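Side-chain contacts in cell division control protein 53 (Saccharomyces cerevisiae, PDB 3O2P), which serves as the cullin scaffold of SCF E3 ubiquitin ligases, which mark target proteins for proteasomal degradation, and is represented here by its C-terminal neddylation domain: residues B[64-69]-B[73-78]; B[26-31]-B[41-46]; B[45-50]-B[60-65]. One frame throughout, in Å; residues are numbered along the deposited sequence.

Contact 1: B[64-69]-B[73-78]; sequences RAIDSL and GYLQRG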
ATOM      1  N   ARG B  64      -0.407 -13.562  12.459  1.00 17.65           N
ATOM      2  CA  ARG B  64      -1.102 -12.430  13.084  1.00 20.38           C
ATOM      3  C   ARG B  64      -0.146 -11.633  13.979  1.00 20.64           C
ATOM      4  O   ARG B  64      -0.098 -10.403  13.914  1.00 20.44           O
ATOM      5  CB  ARG B  64      -2.338 -12.876  13.884  1.00 21.40           C
ATOM      6  CG  ARG B  64      -3.467 -13.426  13.006  1.00 41.07           C
ATOM      7  CD  ARG B  64      -4.842 -13.386  13.691  1.00 48.45           C
ATOM      8  NE  ARG B  64      -4.871 -14.083  14.975  1.00 54.51           N
ATOM      9  CZ  ARG B  64      -4.925 -15.404  15.115  1.00 58.46           C
ATOM     10  NH1 ARG B  64      -4.949 -16.193  14.048  1.00 60.66           N
ATOM     11  NH2 ARG B  64      -4.953 -15.936  16.326  1.00 55.84           N
ATOM     12  N   ALA B  65       0.618 -12.340  14.805  1.00 12.59           N
ATOM     13  CA  ALA B  65       1.619 -11.703  15.658  1.00 12.21           C
ATOM     14  C   ALA B  65       2.618 -10.899  14.807  1.00 21.84           C
ATOM     15  O   ALA B  65       2.959  -9.750  15.129  1.00 18.44           O
ATOM     16  CB  ALA B  65       2.343 -12.764  16.508  1.00 13.52           C
ATOM     17  N   ILE B  66       3.077 -11.501  13.711  1.00 18.26           N
ATOM     18  CA  ILE B  66       4.005 -10.824  12.812  1.00 11.92           C
ATOM     19  C   ILE B  66       3.390  -9.546  12.248  1.00 19.73           C
ATOM     20  O   ILE B  66       4.047  -8.500  12.175  1.00 21.00           O
ATOM     21  CB  ILE B  66       4.479 -11.744  11.661  1.00 12.03           C
ATOM     22  CG1 ILE B  66       5.384 -12.853  12.212  1.00 17.31           C
ATOM     23  CG2 ILE B  66       5.252 -10.956  10.617  1.00  6.90           C
ATOM     24  CD1 ILE B  66       5.823 -13.841  11.171  1.00 16.51           C
ATOM     25  N   ASP B  67       2.129  -9.625  11.846  1.00 19.29           N
ATOM     26  CA  ASP B  67       1.457  -8.471  11.282  1.00 15.72           C
ATOM     27  C   ASP B  67       1.370  -7.333  12.299  1.00 17.30           C
ATOM     28  O   ASP B  67       1.610  -6.189  11.953  1.00 19.50           O
ATOM     29  CB  ASP B  67       0.066  -8.852  10.796  1.00 16.52           C
ATOM     30  CG  ASP B  67      -0.592  -7.732  10.024  1.00 36.26           C
ATOM     31  OD1 ASP B  67      -1.218  -6.858  10.655  1.00 54.16           O
ATOM     32  OD2 ASP B  67      -0.463  -7.710   8.786  1.00 42.31           O
ATOM     33  N   SER B  68       1.033  -7.659  13.551  1.00 17.05           N
ATOM     34  CA  SER B  68       1.001  -6.659  14.625  1.00 20.36           C
ATOM     35  C   SER B  68       2.360  -6.000  14.878  1.00 16.23           C
ATOM     36  O   SER B  68       2.439  -4.797  15.111  1.00 21.07           O
ATOM     37  CB  SER B  68       0.491  -7.275  15.928  1.00 25.11           C
ATOM     38  OG  SER B  68      -0.818  -7.781  15.770  1.00 35.90           O
ATOM     39  N   LEU B  69       3.431  -6.784  14.850  1.00 19.03           N
ATOM     40  CA  LEU B  69       4.761  -6.215  15.055  1.00 18.24           C
ATOM     41  C   LEU B  69       5.181  -5.328  13.887  1.00 17.68           C
ATOM     42  O   LEU B  69       5.944  -4.390  14.064  1.00 24.20           O
ATOM     43  CB  LEU B  69       5.789  -7.310  15.334  1.00 18.67           C
ATOM     44  CG  LEU B  69       5.465  -8.028  16.659  1.00 24.99           C
ATOM     45  CD1 LEU B  69       6.197  -9.353  16.791  1.00 22.21           C
ATOM     46  CD2 LEU B  69       5.733  -7.128  17.868  1.00 17.65           C
ATOM     47  N   GLY B  73       5.811  -1.232  14.202  1.00 21.71           N
ATOM     48  CA  GLY B  73       7.121  -0.728  13.849  1.00 18.45           C
ATOM     49  C   GLY B  73       8.264  -1.508  14.454  1.00 26.55           C
ATOM     50  O   GLY B  73       9.366  -0.978  14.580  1.00 23.07           O
ATOM     51  N   TYR B  74       8.014  -2.762  14.825  1.00 25.02           N
ATOM     52  CA  TYR B  74       9.079  -3.639  15.310  1.00 22.40           C
ATOM     53  C   TYR B  74       9.789  -4.379  14.183  1.00 24.40           C
ATOM     54  O   TYR B  74      10.956  -4.730  14.315  1.00 22.37           O
ATOM     55  CB  TYR B  74       8.537  -4.681  16.281  1.00 25.37           C
ATOM     56  CG  TYR B  74       8.368  -4.193  17.689  1.00 21.80           C
ATOM     57  CD1 TYR B  74       9.418  -4.272  18.605  1.00 17.34           C
ATOM     58  CD2 TYR B  74       7.160  -3.652  18.109  1.00 15.95           C
ATOM     59  CE1 TYR B  74       9.259  -3.823  19.899  1.00 16.80           C
ATOM     60  CE2 TYR B  74       6.991  -3.203  19.390  1.00 14.09           C
ATOM     61  CZ  TYR B  74       8.038  -3.287  20.285  1.00 26.17           C
ATOM     62  OH  TYR B  74       7.861  -2.829  21.567  1.00 28.23           O
ATOM     63  N   LEU B  75       9.073  -4.650  13.095  1.00 19.34           N
ATOM     64  CA  LEU B  75       9.645  -5.419  12.000  1.00 19.76           C
ATOM     65  C   LEU B  75       9.439  -4.736  10.662  1.00 17.80           C
ATOM     66  O   LEU B  75       8.409  -4.113  10.426  1.00 20.76           O
ATOM     67  CB  LEU B  75       9.002  -6.801  11.902  1.00 22.63           C
ATOM     68  CG  LEU B  75       8.995  -7.816  13.032  1.00 28.16           C
ATOM     69  CD1 LEU B  75       8.135  -9.005  12.597  1.00 19.80           C
ATOM     70  CD2 LEU B  75      10.408  -8.259  13.367  1.00 33.94           C
ATOM     71  N   GLN B  76      10.406  -4.911   9.769  1.00 19.01           N
ATOM     72  CA  GLN B  76      10.284  -4.428   8.404  1.00 25.23           C
ATOM     73  C   GLN B  76      10.410  -5.634   7.483  1.00 26.52           C
ATOM     74  O   GLN B  76      11.347  -6.424   7.617  1.00 27.81           O
ATOM     75  CB  GLN B  76      11.403  -3.434   8.110  1.00 36.31           C
ATOM     76  CG  GLN B  76      11.161  -2.561   6.900  1.00 54.04           C
ATOM     77  CD  GLN B  76      12.428  -1.852   6.418  1.00 62.91           C
ATOM     78  OE1 GLN B  76      13.464  -1.856   7.096  1.00 54.31           O
ATOM     79  NE2 GLN B  76      12.349  -1.248   5.234  1.00 67.06           N
ATOM     80  N   ARG B  77       9.447  -5.804   6.581  1.00 19.11           N
ATOM     81  CA  ARG B  77       9.525  -6.858   5.578  1.00 24.21           C
ATOM     82  C   ARG B  77      10.678  -6.529   4.648  1.00 24.11           C
ATOM     83  O   ARG B  77      10.849  -5.378   4.265  1.00 22.32           O
ATOM     84  CB  ARG B  77       8.232  -6.927   4.764  1.00 24.16           C
ATOM     85  CG  ARG B  77       8.182  -8.069   3.755  1.00 31.66           C
ATOM     86  CD  ARG B  77       6.866  -8.057   2.951  1.00 23.44           C
ATOM     87  NE  ARG B  77       5.696  -8.108   3.825  1.00 21.45           N
ATOM     88  CZ  ARG B  77       5.116  -9.231   4.237  1.00 31.26           C
ATOM     89  NH1 ARG B  77       5.607 -10.412   3.856  1.00 30.75           N
ATOM     90  NH2 ARG B  77       4.048  -9.180   5.028  1.00 18.17           N
ATOM     91  N   GLY B  78      11.463  -7.538   4.290  1.00 24.04           N
ATOM     92  CA  GLY B  78      12.570  -7.350   3.366  1.00 25.82           C
ATOM     93  C   GLY B  78      12.104  -7.093   1.942  1.00 39.31           C
ATOM     94  O   GLY B  78      10.947  -7.336   1.599  1.00 40.59           O
TER

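Contact 2: B[26-31]-B[41-46]; sequences ACIVRI and TTLVNE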
ATOM      1  N   ALA B  26       5.946 -11.331  21.935  1.00 17.16           N
ATOM      2  CA  ALA B  26       7.192 -11.206  22.703  1.00 16.62           C
ATOM      3  C   ALA B  26       8.203 -12.255  22.254  1.00 22.54           C
ATOM      4  O   ALA B  26       9.403 -11.983  22.170  1.00 20.65           O
ATOM      5  CB  ALA B  26       6.931 -11.341  24.172  1.00 16.79           C
ATOM      6  N   CYS B  27       7.720 -13.460  21.965  1.00 19.01           N
ATOM      7  CA  CYS B  27       8.602 -14.498  21.453  1.00 21.19           C
ATOM      8  C   CYS B  27       9.288 -14.027  20.163  1.00 25.36           C
ATOM      9  O   CYS B  27      10.499 -14.124  20.023  1.00 27.05           O
ATOM     10  CB  CYS B  27       7.817 -15.784  21.203  1.00 28.32           C
ATOM     11  SG  CYS B  27       8.832 -17.175  20.687  1.00 42.39           S
ATOM     12  N   ILE B  28       8.507 -13.488  19.232  1.00 22.88           N
ATOM     13  CA  ILE B  28       9.043 -13.063  17.948  1.00 18.69           C
ATOM     14  C   ILE B  28      10.080 -11.944  18.110  1.00 20.63           C
ATOM     15  O   ILE B  28      11.135 -11.962  17.467  1.00 15.99           O
ATOM     16  CB  ILE B  28       7.910 -12.627  16.998  1.00 19.14           C
ATOM     17  CG1 ILE B  28       7.106 -13.846  16.535  1.00 18.94           C
ATOM     18  CG2 ILE B  28       8.454 -11.890  15.792  1.00 12.55           C
ATOM     19  CD1 ILE B  28       5.853 -13.490  15.802  1.00 12.19           C
ATOM     20  N   VAL B  29       9.776 -10.974  18.970  1.00 20.39           N
ATOM     21  CA  VAL B  29      10.691  -9.852  19.218  1.00 25.36           C
ATOM     22  C   VAL B  29      12.025 -10.340  19.802  1.00 23.31           C
ATOM     23  O   VAL B  29      13.091  -9.838  19.443  1.00 24.54           O
ATOM     24  CB  VAL B  29      10.079  -8.819  20.173  1.00 19.41           C
ATOM     25  CG1 VAL B  29      11.108  -7.756  20.525  1.00 24.78           C
ATOM     26  CG2 VAL B  29       8.856  -8.181  19.544  1.00 29.00           C
ATOM     27  N   ARG B  30      11.943 -11.319  20.701  1.00 20.18           N
ATOM     28  CA  ARG B  30      13.112 -11.971  21.288  1.00 26.59           C
ATOM     29  C   ARG B  30      13.997 -12.579  20.193  1.00 27.78           C
ATOM     30  O   ARG B  30      15.194 -12.301  20.112  1.00 28.58           O
ATOM     31  CB  ARG B  30      12.647 -13.068  22.248  1.00 34.58           C
ATOM     32  CG  ARG B  30      13.474 -13.221  23.516  1.00 39.65           C
ATOM     33  CD  ARG B  30      12.875 -14.289  24.437  1.00 46.35           C
ATOM     34  NE  ARG B  30      11.507 -13.960  24.836  1.00 57.87           N
ATOM     35  CZ  ARG B  30      10.477 -14.803  24.791  1.00 58.91           C
ATOM     36  NH1 ARG B  30      10.646 -16.047  24.359  1.00 51.86           N
ATOM     37  NH2 ARG B  30       9.273 -14.399  25.178  1.00 64.59           N
ATOM     38  N   ILE B  31      13.404 -13.409  19.347  1.00 23.16           N
ATOM     39  CA  ILE B  31      14.146 -14.026  18.252  1.00 27.67           C
ATOM     40  C   ILE B  31      14.798 -12.973  17.342  1.00 32.08           C
ATOM     41  O   ILE B  31      16.006 -13.004  17.097  1.00 28.73           O
ATOM     42  CB  ILE B  31      13.228 -14.931  17.412  1.00 21.05           C
ATOM     43  CG1 ILE B  31      12.753 -16.126  18.252  1.00 25.72           C
ATOM     44  CG2 ILE B  31      13.931 -15.381  16.145  1.00 21.93           C
ATOM     45  CD1 ILE B  31      11.552 -16.875  17.661  1.00 23.83           C
ATOM     46  N   THR B  41      10.067 -18.159   6.624  1.00 27.70           N
ATOM     47  CA  THR B  41       9.999 -19.553   6.996  1.00 30.50           C
ATOM     48  C   THR B  41      10.766 -19.840   8.289  1.00 33.18           C
ATOM     49  O   THR B  41      10.256 -20.507   9.198  1.00 27.36           O
ATOM     50  CB  THR B  41      10.523 -20.432   5.849  1.00 35.81           C
ATOM     51  OG1 THR B  41       9.406 -20.957   5.119  1.00 39.96           O
ATOM     52  CG2 THR B  41      11.384 -21.574   6.381  1.00 38.21           C
ATOM     53  N   THR B  42      11.990 -19.334   8.382  1.00 28.34           N
ATOM     54  CA  THR B  42      12.808 -19.622   9.556  1.00 32.62           C
ATOM     55  C   THR B  42      12.240 -18.982  10.826  1.00 27.87           C
ATOM     56  O   THR B  42      12.307 -19.577  11.890  1.00 27.02           O
ATOM     57  CB  THR B  42      14.265 -19.179   9.363  1.00 35.21           C
ATOM     58  OG1 THR B  42      14.732 -19.626   8.083  1.00 41.97           O
ATOM     59  CG2 THR B  42      15.141 -19.760  10.465  1.00 28.95           C
ATOM     60  N   LEU B  43      11.683 -17.777  10.718  1.00 31.88           N
ATOM     61  CA  LEU B  43      11.111 -17.106  11.887  1.00 23.29           C
ATOM     62  C   LEU B  43       9.910 -17.878  12.409  1.00 19.59           C
ATOM     63  O   LEU B  43       9.803 -18.126  13.604  1.00 21.91           O
ATOM     64  CB  LEU B  43      10.686 -15.677  11.554  1.00 17.98           C
ATOM     65  CG  LEU B  43       9.901 -14.937  12.649  1.00 19.55           C
ATOM     66  CD1 LEU B  43      10.696 -14.911  13.969  1.00 12.31           C
ATOM     67  CD2 LEU B  43       9.537 -13.512  12.207  1.00 19.34           C
ATOM     68  N   VAL B  44       9.012 -18.255  11.500  1.00 17.13           N
ATOM     69  CA  VAL B  44       7.791 -18.944  11.883  1.00 21.96           C
ATOM     70  C   VAL B  44       8.134 -20.260  12.570  1.00 25.01           C
ATOM     71  O   VAL B  44       7.598 -20.564  13.625  1.00 23.49           O
ATOM     72  CB  VAL B  44       6.880 -19.223  10.672  1.00 21.88           C
ATOM     73  CG1 VAL B  44       5.762 -20.188  11.068  1.00 27.71           C
ATOM     74  CG2 VAL B  44       6.310 -17.912  10.112  1.00 18.72           C
ATOM     75  N   ASN B  45       9.040 -21.026  11.970  1.00 25.62           N
ATOM     76  CA  ASN B  45       9.488 -22.281  12.561  1.00 26.00           C
ATOM     77  C   ASN B  45      10.114 -22.086  13.933  1.00 26.63           C
ATOM     78  O   ASN B  45       9.805 -22.798  14.877  1.00 32.99           O
ATOM     79  CB  ASN B  45      10.458 -23.005  11.621  1.00 21.05           C
ATOM     80  CG  ASN B  45       9.735 -23.685  10.486  1.00 28.78           C
ATOM     81  OD1 ASN B  45       8.535 -23.921  10.584  1.00 30.53           O
ATOM     82  ND2 ASN B  45      10.446 -23.992   9.401  1.00 31.13           N
ATOM     83  N   GLU B  46      10.993 -21.106  14.043  1.00 29.94           N
ATOM     84  CA  GLU B  46      11.644 -20.848  15.314  1.00 28.46           C
ATOM     85  C   GLU B  46      10.614 -20.446  16.366  1.00 29.77           C
ATOM     86  O   GLU B  46      10.634 -20.951  17.496  1.00 27.90           O
ATOM     87  CB  GLU B  46      12.741 -19.784  15.163  1.00 23.69           C
ATOM     88  CG  GLU B  46      13.634 -19.648  16.399  1.00 35.34           C
ATOM     89  CD  GLU B  46      14.261 -20.976  16.826  1.00 47.83           C
ATOM     90  OE1 GLU B  46      14.477 -21.858  15.961  1.00 53.54           O
ATOM     91  OE2 GLU B  46      14.545 -21.136  18.030  1.00 50.69           O
TER

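Contact 3: B[45-50]-B[60-65]; sequences NECIAQ and SMVKRA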
ATOM      1  N   ASN B  45       9.040 -21.026  11.970  1.00 25.62           N
ATOM      2  CA  ASN B  45       9.488 -22.281  12.561  1.00 26.00           C
ATOM      3  C   ASN B  45      10.114 -22.086  13.933  1.00 26.63           C
ATOM      4  O   ASN B  45       9.805 -22.798  14.877  1.00 32.99           O
ATOM      5  CB  ASN B  45      10.458 -23.005  11.621  1.00 21.05           C
ATOM      6  CG  ASN B  45       9.735 -23.685  10.486  1.00 28.78           C
ATOM      7  OD1 ASN B  45       8.535 -23.921  10.584  1.00 30.53           O
ATOM      8  ND2 ASN B  45      10.446 -23.992   9.401  1.00 31.13           N
ATOM      9  N   GLU B  46      10.993 -21.106  14.043  1.00 29.94           N
ATOM     10  CA  GLU B  46      11.644 -20.848  15.314  1.00 28.46           C
ATOM     11  C   GLU B  46      10.614 -20.446  16.366  1.00 29.77           C
ATOM     12  O   GLU B  46      10.634 -20.951  17.496  1.00 27.90           O
ATOM     13  CB  GLU B  46      12.741 -19.784  15.163  1.00 23.69           C
ATOM     14  CG  GLU B  46      13.634 -19.648  16.399  1.00 35.34           C
ATOM     15  CD  GLU B  46      14.261 -20.976  16.826  1.00 47.83           C
ATOM     16  OE1 GLU B  46      14.477 -21.858  15.961  1.00 53.54           O
ATOM     17  OE2 GLU B  46      14.545 -21.136  18.030  1.00 50.69           O
ATOM     18  N   CYS B  47       9.715 -19.539  15.999  1.00 23.89           N
ATOM     19  CA  CYS B  47       8.705 -19.080  16.954  1.00 25.56           C
ATOM     20  C   CYS B  47       7.833 -20.227  17.488  1.00 22.76           C
ATOM     21  O   CYS B  47       7.535 -20.286  18.679  1.00 26.38           O
ATOM     22  CB  CYS B  47       7.815 -18.003  16.336  1.00 24.48           C
ATOM     23  SG  CYS B  47       6.496 -17.496  17.439  1.00 28.65           S
ATOM     24  N   ILE B  48       7.436 -21.140  16.607  1.00 25.49           N
ATOM     25  CA  ILE B  48       6.654 -22.310  17.021  1.00 28.12           C
ATOM     26  C   ILE B  48       7.465 -23.218  17.948  1.00 26.73           C
ATOM     27  O   ILE B  48       6.972 -23.656  18.977  1.00 29.26           O
ATOM     28  CB  ILE B  48       6.162 -23.138  15.811  1.00 32.73           C
ATOM     29  CG1 ILE B  48       5.154 -22.333  14.981  1.00 26.62           C
ATOM     30  CG2 ILE B  48       5.559 -24.458  16.284  1.00 26.69           C
ATOM     31  CD1 ILE B  48       4.673 -23.034  13.709  1.00 18.98           C
ATOM     32  N   ALA B  49       8.715 -23.487  17.587  1.00 33.81           N
ATOM     33  CA  ALA B  49       9.585 -24.322  18.418  1.00 33.51           C
ATOM     34  C   ALA B  49       9.820 -23.738  19.815  1.00 28.15           C
ATOM     35  O   ALA B  49       9.871 -24.476  20.794  1.00 36.39           O
ATOM     36  CB  ALA B  49      10.924 -24.580  17.718  1.00 24.75           C
ATOM     37  N   GLN B  50       9.972 -22.421  19.908  1.00 29.96           N
ATOM     38  CA  GLN B  50      10.240 -21.778  21.198  1.00 36.71           C
ATOM     39  C   GLN B  50       8.962 -21.576  22.000  1.00 34.18           C
ATOM     40  O   GLN B  50       9.013 -21.363  23.211  1.00 42.75           O
ATOM     41  CB  GLN B  50      10.981 -20.443  21.020  1.00 32.93           C
ATOM     42  CG  GLN B  50      12.404 -20.591  20.511  1.00 39.85           C
ATOM     43  CD  GLN B  50      13.199 -19.300  20.601  1.00 47.36           C
ATOM     44  OE1 GLN B  50      12.997 -18.504  21.515  1.00 48.54           O
ATOM     45  NE2 GLN B  50      14.108 -19.085  19.648  1.00 38.41           N
ATOM     46  N   SER B  60      -1.010 -19.602  11.550  1.00 19.70           N
ATOM     47  CA  SER B  60      -1.920 -18.475  11.419  1.00 24.59           C
ATOM     48  C   SER B  60      -1.826 -17.542  12.623  1.00 24.85           C
ATOM     49  O   SER B  60      -1.979 -16.334  12.483  1.00 19.18           O
ATOM     50  CB  SER B  60      -3.355 -18.964  11.239  1.00 24.90           C
ATOM     51  OG  SER B  60      -3.825 -19.588  12.414  1.00 30.88           O
ATOM     52  N   MET B  61      -1.581 -18.101  13.806  1.00 20.85           N
ATOM     53  CA  MET B  61      -1.424 -17.264  14.991  1.00 24.16           C
ATOM     54  C   MET B  61      -0.129 -16.493  14.913  1.00 19.81           C
ATOM     55  O   MET B  61      -0.079 -15.311  15.259  1.00 22.08           O
ATOM     56  CB  MET B  61      -1.414 -18.102  16.265  1.00 25.23           C
ATOM     57  CG  MET B  61      -2.692 -18.838  16.527  1.00 27.60           C
ATOM     58  SD  MET B  61      -2.417 -20.035  17.825  1.00 28.40           S
ATOM     59  CE  MET B  61      -4.037 -20.816  17.888  1.00 32.26           C
ATOM     60  N   VAL B  62       0.926 -17.174  14.473  1.00 19.60           N
ATOM     61  CA  VAL B  62       2.236 -16.540  14.375  1.00 21.56           C
ATOM     62  C   VAL B  62       2.220 -15.387  13.366  1.00 19.32           C
ATOM     63  O   VAL B  62       2.770 -14.317  13.624  1.00 20.31           O
ATOM     64  CB  VAL B  62       3.338 -17.543  14.017  1.00 17.66           C
ATOM     65  CG1 VAL B  62       4.693 -16.819  13.887  1.00 17.08           C
ATOM     66  CG2 VAL B  62       3.432 -18.613  15.086  1.00 13.47           C
ATOM     67  N   LYS B  63       1.561 -15.609  12.236  1.00 17.29           N
ATOM     68  CA  LYS B  63       1.434 -14.591  11.207  1.00 18.40           C
ATOM     69  C   LYS B  63       0.664 -13.363  11.690  1.00 18.03           C
ATOM     70  O   LYS B  63       1.045 -12.245  11.356  1.00 19.67           O
ATOM     71  CB  LYS B  63       0.798 -15.183   9.958  1.00 15.41           C
ATOM     72  CG  LYS B  63       1.637 -16.300   9.372  1.00 30.15           C
ATOM     73  CD  LYS B  63       1.150 -16.698   7.999  1.00 28.60           C
ATOM     74  CE  LYS B  63       1.279 -15.556   7.031  1.00 22.12           C
ATOM     75  NZ  LYS B  63       0.605 -15.856   5.749  1.00 26.53           N
ATOM     76  N   ARG B  64      -0.407 -13.562  12.459  1.00 17.65           N
ATOM     77  CA  ARG B  64      -1.102 -12.430  13.084  1.00 20.38           C
ATOM     78  C   ARG B  64      -0.146 -11.633  13.979  1.00 20.64           C
ATOM     79  O   ARG B  64      -0.098 -10.403  13.914  1.00 20.44           O
ATOM     80  CB  ARG B  64      -2.338 -12.876  13.884  1.00 21.40           C
ATOM     81  CG  ARG B  64      -3.467 -13.426  13.006  1.00 41.07           C
ATOM     82  CD  ARG B  64      -4.842 -13.386  13.691  1.00 48.45           C
ATOM     83  NE  ARG B  64      -4.871 -14.083  14.975  1.00 54.51           N
ATOM     84  CZ  ARG B  64      -4.925 -15.404  15.115  1.00 58.46           C
ATOM     85  NH1 ARG B  64      -4.949 -16.193  14.048  1.00 60.66           N
ATOM     86  NH2 ARG B  64      -4.953 -15.936  16.326  1.00 55.84           N
ATOM     87  N   ALA B  65       0.618 -12.340  14.805  1.00 12.59           N
ATOM     88  CA  ALA B  65       1.619 -11.703  15.658  1.00 12.21           C
ATOM     89  C   ALA B  65       2.618 -10.899  14.807  1.00 21.84           C
ATOM     90  O   ALA B  65       2.959  -9.750  15.129  1.00 18.44           O
ATOM     91  CB  ALA B  65       2.343 -12.764  16.508  1.00 13.52           C
TER

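Contact 1: B[64-69]-B[73-78]
Leu-69, at the end of segment 64-69, meets both Tyr-74 and Leu-75 as the chain turns out of helix 59-71. With CG anti to the carbonyl carbon (chi1 -64°) and chi2 extended, methyl CD2 of Leu-69 lies 3.8 Å from CD2 of Tyr-74 and comes to the ring obliquely. The Tyr-74 ring itself leads away from the helix and packs on Tyr-86. On the Leu-75 side, CB of Leu-69 touches CG of Leu-75 at 4.0 Å. Leu-75 also extends CD1 to CG2 of Ile-66, 4.0 Å away, and these two side chains cross at about a right angle. The backbone ties the same corner. O of Leu-69 accepts two backbone hydrogen bonds. N of Tyr-74 lies 2.7 Å from O of Leu-69, nearly in line with the C=O bond. N of Leu-75 sits 3.3 Å from O of Leu-69, well above the carbonyl plane. Gly-73 has positive phi (88°), where a CB would press on the preceding carbonyl oxygen. Strand 75-77 then pairs with strand 83-86, through Gln-76 and Ala-85. The Gly-73 turn, with its bond from Tyr-74 N, is a Schellman motif ending the third helix of a winged-helix domain and leading into the wing.

Contact 2: B[26-31]-B[41-46]
Segments 26-31 and 41-46, on helices 8-35 and 40-51, run at 125° between their N-to-C directions, with their axes 10.4 Å apart at closest approach. They belong to two of the three helices in the winged-helix fold of the cullin neddylation domain. The contact is apolar, apart from the carboxylate end of Glu-46. Leu-43 reaches between two isoleucines of the long helix. Chi1 of 172° sets its CG anti to the backbone N, swinging it and its methyls toward helix 8-35. CD2 of Leu-43 meets CG2 of Ile-28 at 4.1 Å, and the two side chains lie crosswise to each other. CD1 of Leu-43 lies 3.9 Å from CG2 of Ile-31 while still touching Ile-28. Ile-31 uses both branches: CG2 meets Leu-43, while CG1 and CD1 extend to Glu-46. With an alanine here, a gap is likely to open beside Leu-43, and the methylenes of Glu-46 would probably lose their apolar cover. The Glu-46 chain bends at chi2 (55°), and its OE2 accepts a hydrogen bond from NE2 of Gln-50 on the same helix. Ile-28 continues inward to Ala-65, Ile-66 and Leu-69 of helix 59-71. At the outer side, CD1 of Ile-31 rests 3.7 Å from CG of Glu-46.

Contact 3: B[45-50]-B[60-65]
Val-62 meets Cys-47 and Ile-48 where helix 59-71 packs on helix 40-51. The nearest CA atoms are those of Cys-47 and Val-62, 7.4 Å apart. Near the start of segment 60-65, Met-61 turns to another neighbour. Its side chain packs on Arg-20 and Leu-24 of helix 8-35, and its O accepts a hydrogen bond from NE2 of Gln-21.

Val-62 carries the contact with both methyls. CG1 is anti to the backbone N (chi1 178°), and CG2 is anti to the carbonyl carbon. The sulfur of Cys-47 rests against the fork of the two methyls, equally far from each: SG of Cys-47 is 4.0 Å from both CG1 and CG2 of Val-62. CB of Cys-47 adds a touch on CG1 of Val-62 at 4.1 Å. The other branch is shared, because CG2 of Val-62 also lies 4.1 Å from CG1 of Ile-48. Those two side chains run transverse to one another. Cys-47 and Val-62 are buried, and only weakly polar sulfur and carbon meet here.

Lys-63 serves a different surface, away from helix 40-51. Its NZ forms a salt bridge with an acidic side chain on the chain of another protein and hydrogen bonds to the backbone of that partner. Arg-64 packs on an aromatic side chain of the same partner. Its guanidinium also lies over CA of Met-61, offset toward the rim. Ala-65 closes the segment, and its methyl faces Ile-28 of helix 8-35.

Helix 59-71 thus has helix 40-51 against Val-62, helix 8-35 against Met-61 and Ala-65, and the partner protein against Lys-63 and Arg-64. Farther along the same helix, Ile-66 reaches Tyr-84 of strand 83-86.

All three contacts are buried and belong to one winged-helix core. Contact 2 joins helices 8-35 and 40-51, contact 3 joins helices 40-51 and 59-71, and contact 1 joins helix 59-71 to the first strand of the wing. Contacts 2 and 3 lie closest, with centres about 6 Å apart. Their interhelical chemistry is side chain on side chain. Contact 1 differs, since a helix end and a tight turn add backbone bonds. Ile-28 connects the set, touching Leu-69 of contact 1 and Cys-47 of contact 3. Two basic residues flanking these contacts, Arg-77 by contact 1 and Lys-63 by contact 3, bind the chain of another protein.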